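Local coordinates for penicillin-binding protein PbpB (Mycobacterium tuberculosis, PDB 6KGV) that builds cross-linked peptidoglycan from lipid intermediates for the mycobacterial cell wall and binds penicillins through its transpeptidase domain, at residues V304-E309 against K323-G328; T316-F321 against R443-A448; T476-Q481 against D492-T497. One frame throughout, in Å; residues are numbered along the deposited sequence.

Contact 1 (V304-E309 against K323-G328); sequences VHDAWE and KSSNVG. With CO (cobalt (II) ion), chain D; AXL (2-{1-[2-amino-2-(4-hydroxy-phenyl)-acetylamino]-2-oxo-ethyl}-5,5-dimethyl-thiazolidine-4-carboxylic acid), chain F.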
loop_
_atom_site.group_PDB
_atom_site.type_symbol
_atom_site.label_atom_id
_atom_site.label_comp_id
_atom_site.label_asym_id
_atom_site.label_seq_id
_atom_site.Cartn_x
_atom_site.Cartn_y
_atom_site.Cartn_z
ATOM N N VAL A 304 -7.423 25.965 8.608
ATOM C CA VAL A 304 -6.540 24.810 8.688
ATOM C C VAL A 304 -5.457 25.100 9.711
ATOM O O VAL A 304 -4.816 26.158 9.668
ATOM C CB VAL A 304 -5.925 24.469 7.319
ATOM C CG1 VAL A 304 -5.141 23.174 7.406
ATOM C CG2 VAL A 304 -7.020 24.343 6.295
ATOM N N HIS A 305 -5.240 24.147 10.605
ATOM C CA HIS A 305 -4.330 24.251 11.729
ATOM C C HIS A 305 -3.233 23.207 11.559
ATOM O O HIS A 305 -3.436 22.181 10.907
ATOM C CB HIS A 305 -5.111 24.021 13.037
ATOM C CG HIS A 305 -4.603 24.797 14.213
ATOM N ND1 HIS A 305 -5.216 25.949 14.660
ATOM C CD2 HIS A 305 -3.572 24.567 15.060
ATOM C CE1 HIS A 305 -4.570 26.406 15.718
ATOM N NE2 HIS A 305 -3.572 25.584 15.986
ATOM N N ASP A 306 -2.059 23.471 12.117
ATOM C CA ASP A 306 -1.058 22.423 12.238
ATOM C C ASP A 306 -1.278 21.643 13.537
ATOM O O ASP A 306 -1.875 22.142 14.492
ATOM C CB ASP A 306 0.356 23.009 12.196
ATOM C CG ASP A 306 0.839 23.298 10.759
ATOM O OD1 ASP A 306 0.143 22.917 9.791
ATOM O OD2 ASP A 306 1.923 23.893 10.605
ATOM N N ALA A 307 -0.777 20.404 13.568
ATOM C CA ALA A 307 -1.002 19.520 14.713
ATOM C C ALA A 307 -0.332 20.005 15.995
ATOM O O ALA A 307 -0.605 19.450 17.067
ATOM C CB ALA A 307 -0.517 18.107 14.394
ATOM N N TRP A 308 0.538 21.005 15.916
ATOM C CA TRP A 308 1.149 21.611 17.086
ATOM C C TRP A 308 0.979 23.116 16.974
ATOM O O TRP A 308 0.990 23.666 15.871
ATOM C CB TRP A 308 2.643 21.241 17.226
ATOM C CG TRP A 308 3.547 21.657 16.063
ATOM C CD1 TRP A 308 4.515 22.623 16.084
ATOM C CD2 TRP A 308 3.575 21.094 14.736
ATOM N NE1 TRP A 308 5.132 22.709 14.854
ATOM C CE2 TRP A 308 4.577 21.782 14.011
ATOM C CE3 TRP A 308 2.850 20.082 14.091
ATOM C CZ2 TRP A 308 4.867 21.489 12.670
ATOM C CZ3 TRP A 308 3.133 19.798 12.762
ATOM C CH2 TRP A 308 4.137 20.498 12.066
ATOM N N GLU A 309 0.785 23.777 18.111
ATOM C CA GLU A 309 0.690 25.230 18.093
ATOM C C GLU A 309 2.070 25.835 17.847
ATOM O O GLU A 309 3.075 25.386 18.412
ATOM C CB GLU A 309 0.094 25.757 19.404
ATOM C CG GLU A 309 -1.398 25.466 19.592
ATOM C CD GLU A 309 -2.319 26.266 18.663
ATOM O OE1 GLU A 309 -1.955 27.386 18.249
ATOM O OE2 GLU A 309 -3.432 25.779 18.355
ATOM N N LYS A 323 8.163 17.524 8.976
ATOM C CA LYS A 323 7.375 17.741 10.190
ATOM C C LYS A 323 5.874 17.648 9.946
ATOM O O LYS A 323 5.097 17.673 10.909
ATOM C CB LYS A 323 7.702 19.104 10.803
ATOM C CG LYS A 323 9.123 19.216 11.293
ATOM C CD LYS A 323 9.339 20.484 12.104
ATOM C CE LYS A 323 10.783 20.580 12.588
ATOM N NZ LYS A 323 11.154 19.515 13.576
ATOM N N SER A 324 5.471 17.547 8.684
ATOM C CA SER A 324 4.083 17.412 8.248
ATOM C C SER A 324 3.238 18.617 8.672
ATOM O O SER A 324 2.194 18.495 9.311
ATOM C CB SER A 324 3.474 16.090 8.722
ATOM O OG SER A 324 2.469 15.669 7.806
ATOM N N SER A 325 3.695 19.793 8.255
ATOM C CA SER A 325 2.922 21.024 8.404
ATOM C C SER A 325 1.812 21.048 7.353
ATOM O O SER A 325 2.097 21.127 6.150
ATOM C CB SER A 325 3.839 22.233 8.266
ATOM O OG SER A 325 3.090 23.434 8.165
ATOM N N ASN A 326 0.554 20.933 7.806
ATOM C CA ASN A 326 -0.598 21.108 6.922
ATOM C C ASN A 326 -0.601 22.501 6.302
ATOM O O ASN A 326 -0.814 22.661 5.094
ATOM C CB ASN A 326 -1.909 20.891 7.695
ATOM C CG ASN A 326 -2.154 19.436 8.089
ATOM O OD1 ASN A 326 -1.529 18.516 7.578
ATOM N ND2 ASN A 326 -3.095 19.234 9.000
ATOM N N VAL A 327 -0.387 23.521 7.130
ATOM C CA VAL A 327 -0.335 24.899 6.643
ATOM C C VAL A 327 0.750 25.045 5.584
ATOM O O VAL A 327 0.527 25.624 4.514
ATOM C CB VAL A 327 -0.106 25.861 7.823
ATOM C CG1 VAL A 327 0.078 27.300 7.340
ATOM C CG2 VAL A 327 -1.264 25.745 8.838
ATOM N N GLY A 328 1.946 24.529 5.871
ATOM C CA GLY A 328 3.016 24.609 4.898
ATOM C C GLY A 328 2.663 23.900 3.608
ATOM O O GLY A 328 2.969 24.390 2.513
HETATM CO CO CO D . -3.781 27.506 17.242
HETATM C C1 AXL F . -1.597 14.557 8.133
HETATM O O1 AXL F . -1.928 13.393 8.359
HETATM C C2 AXL F . -1.784 15.663 9.168
HETATM C C3 AXL F . -0.409 15.849 9.793
HETATM S S4 AXL F . -0.455 16.275 11.509
HETATM C C5 AXL F . 0.419 14.849 12.102
HETATM C C51 AXL F . 1.878 15.220 12.371
HETATM C C52 AXL F . -0.217 14.299 13.390
HETATM C C6 AXL F . 0.286 13.822 10.976
HETATM C C61 AXL F . 1.376 12.800 10.958
HETATM O O62 AXL F . 1.335 11.867 11.787
HETATM O O63 AXL F . 2.281 12.920 10.101
HETATM N N7 AXL F . 0.247 14.564 9.743
HETATM N N8 AXL F . -2.785 15.344 10.175
HETATM C C9 AXL F . -3.859 16.115 10.430
HETATM O O91 AXL F . -4.005 17.235 9.963
HETATM C C10 AXL F . -4.936 15.543 11.330
HETATM N N11 AXL F . -6.147 16.345 11.280
HETATM C C12 AXL F . -4.488 15.462 12.736
HETATM C C13 AXL F . -4.361 14.216 13.319
HETATM C C14 AXL F . -3.945 14.081 14.641
HETATM C C15 AXL F . -3.658 15.218 15.386
HETATM C C16 AXL F . -3.781 16.479 14.805
HETATM C C17 AXL F . -4.205 16.604 13.481
HETATM O O18 AXL F . -3.253 15.080 16.675
HETATM O O HOH W 1 0.304 19.582 10.944
HETATM O O HOH W 2 -3.058 29.219 15.710
#

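Contact 2 (T316-F321 against R443-A448); sequences TTTGVF and RQMLRA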
loop_
_atom_site.group_PDB
_atom_site.type_symbol
_atom_site.label_atom_id
_atom_site.label_comp_id
_atom_site.label_asym_id
_atom_site.label_seq_id
_atom_site.Cartn_x
_atom_site.Cartn_y
_atom_site.Cartn_z
ATOM N N THR A 316 11.926 24.673 6.305
ATOM C CA THR A 316 12.213 24.486 4.900
ATOM C C THR A 316 11.096 23.664 4.271
ATOM O O THR A 316 10.317 22.990 4.957
ATOM C CB THR A 316 13.562 23.799 4.678
ATOM O OG1 THR A 316 13.575 22.516 5.327
ATOM C CG2 THR A 316 14.693 24.674 5.200
ATOM N N THR A 317 10.996 23.769 2.950
ATOM C CA THR A 317 10.173 22.845 2.185
ATOM C C THR A 317 10.403 21.412 2.651
ATOM O O THR A 317 9.453 20.667 2.913
ATOM C CB THR A 317 10.493 23.024 0.698
ATOM O OG1 THR A 317 10.028 24.316 0.275
ATOM C CG2 THR A 317 9.856 21.941 -0.154
ATOM N N THR A 318 11.670 21.020 2.803
ATOM C CA THR A 318 11.976 19.713 3.382
ATOM C C THR A 318 11.305 19.539 4.741
ATOM O O THR A 318 10.682 18.507 5.008
ATOM C CB THR A 318 13.491 19.535 3.490
ATOM O OG1 THR A 318 14.071 19.614 2.181
ATOM C CG2 THR A 318 13.852 18.198 4.123
ATOM N N GLY A 319 11.396 20.555 5.608
ATOM C CA GLY A 319 10.775 20.451 6.916
ATOM C C GLY A 319 9.261 20.423 6.890
ATOM O O GLY A 319 8.636 19.776 7.738
ATOM N N VAL A 320 8.648 21.132 5.939
ATOM C CA VAL A 320 7.194 21.108 5.825
ATOM C C VAL A 320 6.702 19.679 5.659
ATOM O O VAL A 320 5.691 19.277 6.247
ATOM C CB VAL A 320 6.728 21.984 4.648
ATOM C CG1 VAL A 320 5.311 21.537 4.181
ATOM C CG2 VAL A 320 6.735 23.437 5.042
ATOM N N PHE A 321 7.396 18.895 4.841
ATOM C CA PHE A 321 7.008 17.504 4.678
ATOM C C PHE A 321 7.597 16.616 5.768
ATOM O O PHE A 321 6.940 15.664 6.199
ATOM C CB PHE A 321 7.396 17.032 3.278
ATOM C CG PHE A 321 6.686 17.780 2.210
ATOM C CD1 PHE A 321 5.305 17.620 2.038
ATOM C CD2 PHE A 321 7.363 18.677 1.403
ATOM C CE1 PHE A 321 4.628 18.337 1.065
ATOM C CE2 PHE A 321 6.693 19.394 0.435
ATOM C CZ PHE A 321 5.322 19.232 0.272
ATOM N N ARG A 443 12.491 11.660 -3.038
ATOM C CA ARG A 443 13.034 10.574 -2.218
ATOM C C ARG A 443 13.985 11.111 -1.166
ATOM O O ARG A 443 13.868 10.780 0.018
ATOM C CB ARG A 443 13.772 9.541 -3.084
ATOM C CG ARG A 443 12.909 8.808 -4.068
ATOM C CD ARG A 443 13.513 7.465 -4.454
ATOM N NE ARG A 443 14.834 7.550 -5.082
ATOM C CZ ARG A 443 15.033 7.677 -6.390
ATOM N NH1 ARG A 443 13.998 7.765 -7.217
ATOM N NH2 ARG A 443 16.266 7.712 -6.870
ATOM N N GLN A 444 14.939 11.949 -1.584
ATOM C CA GLN A 444 15.891 12.521 -0.634
ATOM C C GLN A 444 15.179 13.354 0.418
ATOM O O GLN A 444 15.454 13.236 1.612
ATOM C CB GLN A 444 16.933 13.366 -1.383
ATOM C CG GLN A 444 17.961 12.522 -2.115
ATOM C CD GLN A 444 18.759 11.618 -1.175
ATOM O OE1 GLN A 444 19.216 12.048 -0.114
ATOM N NE2 GLN A 444 18.903 10.360 -1.554
ATOM N N MET A 445 14.242 14.189 -0.013
ATOM C CA MET A 445 13.551 15.074 0.913
ATOM C C MET A 445 12.747 14.284 1.950
ATOM O O MET A 445 12.752 14.626 3.138
ATOM C CB MET A 445 12.685 16.035 0.087
ATOM C CG MET A 445 12.037 17.164 0.827
ATOM S SD MET A 445 11.308 18.387 -0.319
ATOM C CE MET A 445 10.934 17.396 -1.748
ATOM N N LEU A 446 12.102 13.186 1.540
ATOM C CA LEU A 446 11.368 12.352 2.488
ATOM C C LEU A 446 12.273 11.597 3.460
ATOM O O LEU A 446 11.761 11.082 4.464
ATOM C CB LEU A 446 10.463 11.365 1.738
ATOM C CG LEU A 446 9.283 12.052 1.031
ATOM C CD1 LEU A 446 8.373 11.044 0.346
ATOM C CD2 LEU A 446 8.482 12.920 2.018
ATOM N N ARG A 447 13.595 11.545 3.224
ATOM C CA ARG A 447 14.505 11.056 4.266
ATOM C C ARG A 447 14.356 11.850 5.555
ATOM O O ARG A 447 14.652 11.330 6.636
ATOM C CB ARG A 447 15.969 11.108 3.811
ATOM C CG ARG A 447 16.301 10.110 2.711
ATOM C CD ARG A 447 17.721 10.282 2.229
ATOM N NE ARG A 447 18.699 10.084 3.293
ATOM C CZ ARG A 447 19.984 10.434 3.188
ATOM N NH1 ARG A 447 20.443 10.993 2.071
ATOM N NH2 ARG A 447 20.813 10.221 4.196
ATOM N N ALA A 448 13.893 13.100 5.466
ATOM C CA ALA A 448 13.791 13.920 6.667
ATOM C C ALA A 448 12.687 13.425 7.601
ATOM O O ALA A 448 12.748 13.671 8.812
ATOM C CB ALA A 448 13.560 15.380 6.285
#

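Contact 3 (T476-Q481 against D492-T497); sequences TGTAQQ and DVYWIT. With AXL (2-{1-[2-amino-2-(4-hydroxy-phenyl)-acetylamino]-2-oxo-ethyl}-5,5-dimethyl-thiazolidine-4-carboxylic acid), chain F.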
loop_
_atom_site.group_PDB
_atom_site.type_symbol
_atom_site.label_atom_id
_atom_site.label_comp_id
_atom_site.label_asym_id
_atom_site.label_seq_id
_atom_site.Cartn_x
_atom_site.Cartn_y
_atom_site.Cartn_z
ATOM N N THR A 476 4.635 9.719 7.191
ATOM C CA THR A 476 3.608 9.350 8.158
ATOM C C THR A 476 2.251 9.915 7.734
ATOM O O THR A 476 2.166 10.890 6.975
ATOM C CB THR A 476 3.964 9.885 9.553
ATOM O OG1 THR A 476 4.348 11.266 9.444
ATOM C CG2 THR A 476 5.115 9.076 10.208
ATOM N N GLY A 477 1.182 9.293 8.236
ATOM C CA GLY A 477 -0.149 9.863 8.089
ATOM C C GLY A 477 -1.054 9.674 9.297
ATOM O O GLY A 477 -1.019 8.626 9.952
ATOM N N THR A 478 -1.883 10.675 9.593
ATOM C CA THR A 478 -2.932 10.573 10.622
ATOM C C THR A 478 -4.184 11.232 10.040
ATOM O O THR A 478 -4.306 12.462 10.054
ATOM C CB THR A 478 -2.537 11.240 11.944
ATOM O OG1 THR A 478 -1.277 10.742 12.410
ATOM C CG2 THR A 478 -3.578 10.953 13.028
ATOM N N ALA A 479 -5.119 10.418 9.552
ATOM C CA ALA A 479 -6.349 10.912 8.950
ATOM C C ALA A 479 -7.519 10.694 9.899
ATOM O O ALA A 479 -7.693 9.596 10.442
ATOM C CB ALA A 479 -6.627 10.213 7.620
ATOM N N GLN A 480 -8.336 11.728 10.075
ATOM C CA GLN A 480 -9.535 11.591 10.885
ATOM C C GLN A 480 -10.599 10.818 10.117
ATOM O O GLN A 480 -10.833 11.071 8.934
ATOM C CB GLN A 480 -10.054 12.960 11.302
ATOM C CG GLN A 480 -9.102 13.696 12.245
ATOM C CD GLN A 480 -9.479 15.151 12.415
ATOM O OE1 GLN A 480 -8.740 16.050 12.006
ATOM N NE2 GLN A 480 -10.642 15.392 13.012
ATOM N N GLN A 481 -11.232 9.863 10.794
ATOM C CA GLN A 481 -12.315 9.104 10.193
ATOM C C GLN A 481 -13.638 9.863 10.301
ATOM O O GLN A 481 -13.845 10.675 11.205
ATOM C CB GLN A 481 -12.440 7.740 10.865
ATOM C CG GLN A 481 -11.177 6.893 10.805
ATOM C CD GLN A 481 -11.421 5.466 11.229
ATOM O OE1 GLN A 481 -12.568 5.039 11.344
ATOM N NE2 GLN A 481 -10.348 4.716 11.460
ATOM N N ASP A 492 -10.958 11.952 17.606
ATOM C CA ASP A 492 -9.909 11.106 18.157
ATOM C C ASP A 492 -9.923 9.708 17.547
ATOM O O ASP A 492 -9.428 8.766 18.175
ATOM C CB ASP A 492 -10.036 11.026 19.682
ATOM C CG ASP A 492 -11.445 10.648 20.131
ATOM O OD1 ASP A 492 -12.384 10.724 19.296
ATOM O OD2 ASP A 492 -11.614 10.262 21.312
ATOM N N VAL A 493 -10.479 9.550 16.344
ATOM C CA VAL A 493 -10.492 8.271 15.632
ATOM C C VAL A 493 -9.757 8.459 14.312
ATOM O O VAL A 493 -10.184 9.258 13.467
ATOM C CB VAL A 493 -11.921 7.756 15.399
ATOM C CG1 VAL A 493 -11.893 6.350 14.786
ATOM C CG2 VAL A 493 -12.717 7.767 16.715
ATOM N N TYR A 494 -8.670 7.711 14.121
ATOM C CA TYR A 494 -7.775 7.954 12.999
ATOM C C TYR A 494 -7.497 6.695 12.193
ATOM O O TYR A 494 -7.501 5.582 12.718
ATOM C CB TYR A 494 -6.432 8.524 13.468
ATOM C CG TYR A 494 -6.557 9.699 14.405
ATOM C CD1 TYR A 494 -7.005 10.934 13.949
ATOM C CD2 TYR A 494 -6.206 9.582 15.739
ATOM C CE1 TYR A 494 -7.113 12.020 14.807
ATOM C CE2 TYR A 494 -6.302 10.660 16.604
ATOM C CZ TYR A 494 -6.761 11.877 16.132
ATOM O OH TYR A 494 -6.870 12.955 16.990
ATOM N N TRP A 495 -7.257 6.890 10.902
ATOM C CA TRP A 495 -6.454 5.963 10.122
ATOM C C TRP A 495 -5.012 6.417 10.255
ATOM O O TRP A 495 -4.706 7.577 9.972
ATOM C CB TRP A 495 -6.854 5.941 8.648
ATOM C CG TRP A 495 -8.191 5.324 8.361
ATOM C CD1 TRP A 495 -8.537 3.999 8.466
ATOM C CD2 TRP A 495 -9.354 6.003 7.871
ATOM N NE1 TRP A 495 -9.854 3.816 8.087
ATOM C CE2 TRP A 495 -10.377 5.027 7.718
ATOM C CE3 TRP A 495 -9.633 7.339 7.555
ATOM C CZ2 TRP A 495 -11.651 5.349 7.258
ATOM C CZ3 TRP A 495 -10.902 7.658 7.098
ATOM C CH2 TRP A 495 -11.902 6.665 6.954
ATOM N N ILE A 496 -4.139 5.526 10.715
ATOM C CA ILE A 496 -2.708 5.786 10.776
ATOM C C ILE A 496 -2.075 5.111 9.564
ATOM O O ILE A 496 -2.384 3.948 9.265
ATOM C CB ILE A 496 -2.101 5.259 12.087
ATOM C CG1 ILE A 496 -2.779 5.907 13.306
ATOM C CG2 ILE A 496 -0.603 5.456 12.093
ATOM C CD1 ILE A 496 -2.891 7.400 13.263
ATOM N N THR A 497 -1.217 5.845 8.851
ATOM C CA THR A 497 -0.580 5.352 7.640
ATOM C C THR A 497 0.912 5.618 7.682
ATOM O O THR A 497 1.380 6.584 8.297
ATOM C CB THR A 497 -1.142 6.015 6.369
ATOM O OG1 THR A 497 -1.236 7.430 6.574
ATOM C CG2 THR A 497 -2.520 5.460 6.023
HETATM C C1 AXL F . -1.597 14.557 8.133
HETATM O O1 AXL F . -1.928 13.393 8.359
HETATM C C2 AXL F . -1.784 15.663 9.168
HETATM C C3 AXL F . -0.409 15.849 9.793
HETATM S S4 AXL F . -0.455 16.275 11.509
HETATM C C5 AXL F . 0.419 14.849 12.102
HETATM C C51 AXL F . 1.878 15.220 12.371
HETATM C C52 AXL F . -0.217 14.299 13.390
HETATM C C6 AXL F . 0.286 13.822 10.976
HETATM C C61 AXL F . 1.376 12.800 10.958
HETATM O O62 AXL F . 1.335 11.867 11.787
HETATM O O63 AXL F . 2.281 12.920 10.101
HETATM N N7 AXL F . 0.247 14.564 9.743
HETATM N N8 AXL F . -2.785 15.344 10.175
HETATM C C9 AXL F . -3.859 16.115 10.430
HETATM O O91 AXL F . -4.005 17.235 9.963
HETATM C C10 AXL F . -4.936 15.543 11.330
HETATM N N11 AXL F . -6.147 16.345 11.280
HETATM C C12 AXL F . -4.488 15.462 12.736
HETATM C C13 AXL F . -4.361 14.216 13.319
HETATM C C14 AXL F . -3.945 14.081 14.641
HETATM C C15 AXL F . -3.658 15.218 15.386
HETATM C C16 AXL F . -3.781 16.479 14.805
HETATM C C17 AXL F . -4.205 16.604 13.481
HETATM O O18 AXL F . -3.253 15.080 16.675
#

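Contact 1 (V304-E309 against K323-G328)
Asp306 OD2 is gripped by two donors: Ser325 OG gives it a proton at 2.7 Å, and His310 NE2 is its other partner. OD1 takes Val327 N from the start of helix 326-347 (2.8 Å, N-H...O angle 173°); Ser325 OG and Val327 N each come to the syn side, slightly out of the carboxylate plane. Three groups thus fix the rotation of this buried acid, whose negative charge the helix N-terminus would probably stabilise. Ser325 OG also caps the helix by accepting from Gly328 N at 2.8 Å, with its hydroxyl anti to its own backbone nitrogen (chi1 169°).

Apolar contact beside the carboxylate comes from Val304 CG1, 4.0 Å from Asn326 CB, while the Val327 CG2 methyl packs against the carbonyl oxygen Val304 O, 3.7 Å away. Farther along, the Trp308 ring brings its CH2 atom 3.2 Å from Lys323 O and meets Ser324 O at the edge, near the ring plane; its NE1 bonds to Tyr315 OH. Water 1 spans the two backbones, accepting from Ala307 N and donating to Ser324 O. At the outer end, His305 NE2, Glu309 OE1 and OE2, and water 2 bind a cobalt ion, though the His305 geometry is doubtful because CE1 sits too close to the metal.

Ser324 OG, hydrogen-bonded to Lys475 NZ and Lys272 NZ, accepts from N7 of the amoxicillin-derived ligand at 3.1 Å. Asn326 ND2 donates to ligand O91, although the modelled separation is doubtfully short, and its OD1 is held by Lys272. Ser324-Ser325-Asn326 thus fits the SxN motif of penicillin-recognising enzymes, set beside Ser269, the probable acylated serine.

Contact 2 (T316-F321 against R443-A448)
Met445 of helix 436-446 reaches across to Thr317, Thr318 and Phe321 of the short helix 317-322, a helix-to-helix junction inside the transpeptidase domain, which has the penicillin-recognising fold shared with serine beta-lactamases. Every touch between the two segments is a van der Waals one, and all six touching residues are buried.

The methionine supplies most of them. Its chain runs out nearly straight as far as the sulfur, with CG opposite the backbone nitrogen (chi1 -171°) and chi2 at 169°, which carries SD over to the other helix; beyond the sulfur it bends at chi3 (28°). CG packs 3.5 Å from Thr318 OG1, and SD sits 3.8 Å from Thr317 CG2. The same sulfur approaches Phe321 CD2 obliquely at 4.3 Å, while Ile280 of helix 272-281 touches Met445 from outside the pair. Beside this, Leu446 CD2 reaches Phe321 CB at 4.4 Å.

The threonine hydroxyls find their hydrogen-bond partners outside the two segments: Thr318 OG1 bonds to Pro287 O and Thr317 OG1 to Ser285 OG. The Thr317 methyl is left toward Met445 SD and the Thr318 methyl toward Ala448, where methyl meets methyl, Thr318 CG2 lying 3.6 Å from Ala448 CB.

Contact 3 (T476-Q481 against D492-T497)
Residues 476-481 and 493-497 pair as antiparallel strands, with axes 4.4 Å apart at closest and N-to-C directions 146° apart, in a register that makes Gly477 with Thr497 and Ala479 with Trp495 hydrogen-bonded pairs, bonded in both directions, and Thr478 with Ile496 and Gln480 with Tyr494 non-hydrogen-bonded ones, while a fifth bond, Gln481 N to Val493 O at 2.9 Å, extends the ladder.

On the face carrying Ala479 and Trp495, Thr497 OG1 closes over Gly477 CA at 3.1 Å. The Gln481 chain lies across the indole: CG sits centrally above the six-membered ring, 3.5 Å from its centroid, and the amide stacks at 18° to the ring plane. Gln481 NE2 donates to Asp516 and, weakly, to Tyr494 O.

The face of Thr478 and Tyr494 looks to the ligand. Thr478 CG2 makes a CH-pi contact over the tyrosine ring, 3.8 Å from its centroid, and also touches Ile496 CD1. It gets there by standing anti to the backbone nitrogen, while OG1 (chi1 -53°) turns to ligand O62. Gln480 CG meets the Tyr494 edge at CE1, and Gln480 OE1 accepts from ligand N11 at 2.7 Å.

Two hydroxyls grip the ligand carboxylate: Thr476 OG1, also hydrogen-bonded to Thr461 OG1, takes O63 at 2.7 Å, and Thr478 OG1 takes O62. Thr478 N donates to ligand O1 at 3.0 Å, consistent with one half of an oxyanion hole. With Lys475, Thr476 and Gly477 fit the KTG motif; the strand probably aligns the antibiotic as it would a peptide stem, with its carbonyl polarised beside Ser269.

All three contacts belong to the transpeptidase domain. Along the chain, contacts 1 and 2 interlock: 304-309, 316-321 and 323-328 come in turn before 443-448, and contact 3 follows both. The centre of contact 1 is about 15 Å from those of contacts 2 and 3, which are themselves about 21 Å apart. Contacts 1 and 2 touch directly, Ser325 N approaching Val320 O at 2.9 Å in a probable hydrogen bond where helix 317-322 gives way to helix 326-347. Contact 3, in the antiparallel sheet, reaches neither; contacts 1 and 3 instead share the ligand, so helical and sheet parts of the domain jointly line the penicillin site, with contact 2 behind it.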